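Dally-like protein (Drosophila melanogaster, PDB 3ODN) probably acts as a cell-surface heparan sulfate proteoglycan of the glypican family, and its protein core contains a region important for Hedgehog signalling. Local coordinates at residues Ile295-Ser298 / Glu299-Asn303; Ala433-Ser436 / Asp437-Met441. The protein carries 2 engineered substitutions. One frame throughout, in Å; residues are numbered along the deposited sequence.

Interaction 1: Ile295-Ser298 / Glu299-Asn303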
loop_
_atom_site.group_PDB
_atom_site.type_symbol
_atom_site.label_atom_id
_atom_site.label_comp_id
_atom_site.label_asym_id
_atom_site.label_seq_id
_atom_site.Cartn_x
_atom_site.Cartn_y
_atom_site.Cartn_z
ATOM N N ILE A 295 14.219 15.058 -19.107
ATOM C CA ILE A 295 15.210 14.415 -19.986
ATOM C C ILE A 295 14.508 13.469 -20.969
ATOM O O ILE A 295 14.836 13.484 -22.147
ATOM C CB ILE A 295 16.337 13.708 -19.162
ATOM C CG1 ILE A 295 17.221 14.730 -18.416
ATOM C CG2 ILE A 295 17.205 12.767 -20.020
ATOM C CD1 ILE A 295 17.437 14.417 -16.926
ATOM N N LYS A 296 13.532 12.669 -20.496
ATOM C CA LYS A 296 12.776 11.728 -21.349
ATOM C C LYS A 296 11.929 12.476 -22.393
ATOM O O LYS A 296 11.816 12.019 -23.525
ATOM C CB LYS A 296 11.878 10.813 -20.506
ATOM C CG LYS A 296 12.623 9.891 -19.553
ATOM C CD LYS A 296 11.698 9.462 -18.392
ATOM C CE LYS A 296 12.129 8.193 -17.694
ATOM N NZ LYS A 296 11.185 7.058 -17.933
ATOM N N ILE A 297 11.344 13.621 -22.014
ATOM C CA ILE A 297 10.514 14.407 -22.922
ATOM C C ILE A 297 11.370 15.216 -23.929
ATOM O O ILE A 297 11.001 15.291 -25.106
ATOM C CB ILE A 297 9.339 15.151 -22.188
ATOM C CG1 ILE A 297 8.416 14.120 -21.500
ATOM C CG2 ILE A 297 8.532 16.086 -23.142
ATOM C CD1 ILE A 297 7.503 14.635 -20.528
ATOM N N SER A 298 12.552 15.728 -23.494
ATOM C CA SER A 298 13.488 16.452 -24.377
ATOM C C SER A 298 14.066 15.501 -25.449
ATOM O O SER A 298 14.246 15.895 -26.607
ATOM C CB SER A 298 14.618 17.090 -23.570
ATOM O OG SER A 298 15.518 16.124 -23.049
ATOM N N GLU A 299 14.335 14.243 -25.050
ATOM C CA GLU A 299 14.850 13.193 -25.923
ATOM C C GLU A 299 13.819 12.780 -26.981
ATOM O O GLU A 299 14.208 12.542 -28.121
ATOM C CB GLU A 299 15.444 12.022 -25.112
ATOM C CG GLU A 299 16.811 12.392 -24.532
ATOM C CD GLU A 299 17.538 11.428 -23.607
ATOM O OE1 GLU A 299 16.886 10.557 -22.983
ATOM O OE2 GLU A 299 18.772 11.593 -23.466
ATOM N N ALA A 300 12.505 12.813 -26.646
ATOM C CA ALA A 300 11.409 12.574 -27.603
ATOM C C ALA A 300 11.340 13.766 -28.610
ATOM O O ALA A 300 11.148 13.562 -29.812
ATOM C CB ALA A 300 10.094 12.443 -26.860
ATOM N N ILE A 301 11.546 14.998 -28.105
ATOM C CA ILE A 301 11.580 16.230 -28.875
ATOM C C ILE A 301 12.760 16.237 -29.891
ATOM O O ILE A 301 12.548 16.553 -31.065
ATOM C CB ILE A 301 11.532 17.466 -27.928
ATOM C CG1 ILE A 301 10.082 17.686 -27.393
ATOM C CG2 ILE A 301 12.090 18.733 -28.607
ATOM C CD1 ILE A 301 9.877 18.736 -26.211
ATOM N N MET A 302 13.984 15.857 -29.439
ATOM C CA MET A 302 15.193 15.781 -30.283
ATOM C C MET A 302 15.031 14.707 -31.354
ATOM O O MET A 302 15.534 14.880 -32.455
ATOM C CB MET A 302 16.443 15.496 -29.440
ATOM C CG MET A 302 16.953 16.703 -28.681
ATOM S SD MET A 302 18.585 16.428 -27.943
ATOM C CE MET A 302 18.146 15.461 -26.454
ATOM N N ASN A 303 14.301 13.606 -31.032
ATOM C CA ASN A 303 13.987 12.508 -31.957
ATOM C C ASN A 303 13.158 13.033 -33.119
ATOM O O ASN A 303 13.321 12.552 -34.239
ATOM C CB ASN A 303 13.233 11.377 -31.247
ATOM C CG ASN A 303 14.082 10.408 -30.451
ATOM O OD1 ASN A 303 15.290 10.598 -30.230
ATOM N ND2 ASN A 303 13.445 9.348 -29.968
#
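Ile295 to Asn303 form about two and a half turns of helix 293-306, with Glu299 N bonded to Ile295 O at 3.0 Å and the same i to i+4 pattern carried on from Ala300 to Lys296, Ile301 to Ile297 and Met302 to Ser298. The last of these is the shortest, 2.8 Å from Met302 N to Ser298 O. The carbonyl of Ile295 takes a second donor: Ser298 OG gives its hydrogen to Ile295 O at 2.9 Å. This bond is well bent at the acceptor (C=O...OG 112°), and hydroxyl and amide reach the oxygen from the same face of the carbonyl plane. A chi1 of 71° sets OG between the backbone N and the carbonyl carbon of Ser298, turned back toward the preceding turn. Replacing Ser298 by alanine removes the hydroxyl and would probably leave Ile295 O with only the Glu299 amide among the donors of 295-303.

Glu299 runs back alongside Ile295, both side chains pointing the same way. Its extended chain brings OE1 to 3.7 Å from Ile295 CG2, so the carboxylate brushes a methyl branch on the surface. Met302 bends at chi3 (-79°), and its CE returns to 3.9 Å from Ser298 O. On the buried side, Ile297 CG2 and Ile301 CD1 meet loosely at 4.3 Å, forming an apolar strip that rests on Phe99 and Phe103 of helix 48-106 and on Phe143 and Met151 of helix 136-155. Ala300 packs on Phe179 and Val182. The serine-to-carbonyl bond is common within helices; with Ile297, Ala300 and Ile301 buried and Ile295, Glu299 and Met302 on the surface, this is an amphipathic helix laid against the all-helical bundle of the glypican core domain.

Interaction 2: Ala433-Ser436 / Asp437-Met441; sequences ASSS and DVDGM
Ser436 and Val438 make the one hydrogen bond that joins 433-436 to 437-441, a weak one: Val438 N reaches Ser436 OG at 3.4 Å, nearly straight (159°). With OG anti to its own backbone N (chi1 168°), Ser436 swings the hydroxyl forward over the next two residues, in the manner of an ST turn. Two further bonds lie within 437-441. Gly440 N closes a beta turn onto Asp437 O at 3.0 Å, and Met441 N donates to Asp439 OD1 at 3.1 Å, an Asx turn in which the amide comes from above the carboxylate plane.

In van der Waals contact, the Val438 CG1 methyl sits 3.4 Å from the hydroxyl oxygen Ser436 OG.

Two acceptors, Ser436 O and Asp439 OD1, lie 3.2 Å apart without a hydrogen bond, probably a somewhat unfavourable approach; Ser435 OG gives a weak bond to the same carbonyl. Beyond the turn, Asp437 OD2 is bound by the amide of Tyr451, and Thr245 OG1 bonds to Ser435 O.

The two segments thus hold each other only weakly, and the loop's shape probably depends also on the Asx turn, the Gly440-Asp437 bond and the outside anchors at Thr245 and Tyr451.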
loop_
_atom_site.group_PDB
_atom_site.type_symbol
_atom_site.label_atom_id
_atom_site.label_comp_id
_atom_site.label_asym_id
_atom_site.label_seq_id
_atom_site.Cartn_x
_atom_site.Cartn_y
_atom_site.Cartn_z
ATOM N N ALA A 433 2.465 -13.841 33.382
ATOM C CA ALA A 433 3.717 -14.554 33.686
ATOM C C ALA A 433 3.515 -16.099 33.666
ATOM O O ALA A 433 3.947 -16.802 34.580
ATOM C CB ALA A 433 4.309 -14.073 35.017
ATOM N N SER A 434 2.852 -16.598 32.585
ATOM C CA SER A 434 2.551 -18.006 32.353
ATOM C C SER A 434 3.827 -18.841 32.280
ATOM O O SER A 434 4.854 -18.382 31.794
ATOM C CB SER A 434 1.675 -18.186 31.117
ATOM O OG SER A 434 2.429 -18.127 29.919
ATOM N N SER A 435 3.758 -20.051 32.796
ATOM C CA SER A 435 4.880 -20.981 32.937
ATOM C C SER A 435 4.798 -22.143 31.939
ATOM O O SER A 435 3.720 -22.459 31.452
ATOM C CB SER A 435 4.929 -21.465 34.385
ATOM O OG SER A 435 5.530 -22.734 34.561
ATOM N N SER A 436 5.932 -22.765 31.629
ATOM C CA SER A 436 5.963 -23.888 30.693
ATOM C C SER A 436 5.428 -25.217 31.280
ATOM O O SER A 436 5.502 -25.483 32.487
ATOM C CB SER A 436 7.353 -24.059 30.087
ATOM O OG SER A 436 7.490 -25.293 29.403
ATOM N N ASP A 437 4.898 -26.042 30.378
ATOM C CA ASP A 437 4.305 -27.357 30.614
ATOM C C ASP A 437 5.315 -28.392 31.111
ATOM O O ASP A 437 4.945 -29.262 31.907
ATOM C CB ASP A 437 3.708 -27.849 29.276
ATOM C CG ASP A 437 2.557 -28.808 29.408
ATOM O OD1 ASP A 437 2.540 -29.819 28.673
ATOM O OD2 ASP A 437 1.651 -28.531 30.211
ATOM N N VAL A 438 6.575 -28.299 30.613
ATOM C CA VAL A 438 7.719 -29.211 30.800
ATOM C C VAL A 438 7.939 -29.837 32.168
ATOM O O VAL A 438 8.463 -30.949 32.224
ATOM C CB VAL A 438 9.060 -28.748 30.154
ATOM C CG1 VAL A 438 8.884 -28.360 28.691
ATOM C CG2 VAL A 438 9.728 -27.628 30.946
ATOM N N ASP A 439 7.580 -29.135 33.261
ATOM C CA ASP A 439 7.781 -29.612 34.643
ATOM C C ASP A 439 6.496 -30.043 35.363
ATOM O O ASP A 439 6.573 -30.685 36.409
ATOM C CB ASP A 439 8.522 -28.543 35.469
ATOM C CG ASP A 439 7.752 -27.257 35.738
ATOM O OD1 ASP A 439 6.735 -26.997 35.036
ATOM O OD2 ASP A 439 8.178 -26.494 36.613
ATOM N N GLY A 440 5.341 -29.641 34.831
ATOM C CA GLY A 440 4.030 -29.951 35.406
ATOM C C GLY A 440 3.693 -29.150 36.646
ATOM O O GLY A 440 2.781 -29.509 37.391
ATOM N N MET A 441 4.415 -28.045 36.862
ATOM C CA MET A 441 4.253 -27.168 38.019
ATOM C C MET A 441 3.386 -25.959 37.696
ATOM O O MET A 441 3.608 -24.874 38.224
ATOM C CB MET A 441 5.631 -26.720 38.550
ATOM C CG MET A 441 6.483 -27.847 39.100
ATOM S SD MET A 441 5.682 -28.658 40.457
ATOM C CE MET A 441 5.588 -27.294 41.627
#

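In the fold
The two contacts lie on opposite sides of the chain's centre, 71 Å apart between centres and about 55 Å between nearest atoms, and do not touch. Interaction 1 comes first, on helix 293-306; interaction 2 follows in the loop between helices 422-428 and 479-496, after an unmodelled stretch, 322-397. They share no helix. One face of 295-303 packs against helices 48-106, 136-155 and 182-214. Near residues 433-441, Cys442, just past Met441, is bonded to Cys244, and Cys427, in the helix before the loop, to Cys248. Together they sample two ways of holding an elongated glypican core: helix packing toward one end, and disulfides with loop bonds toward the other.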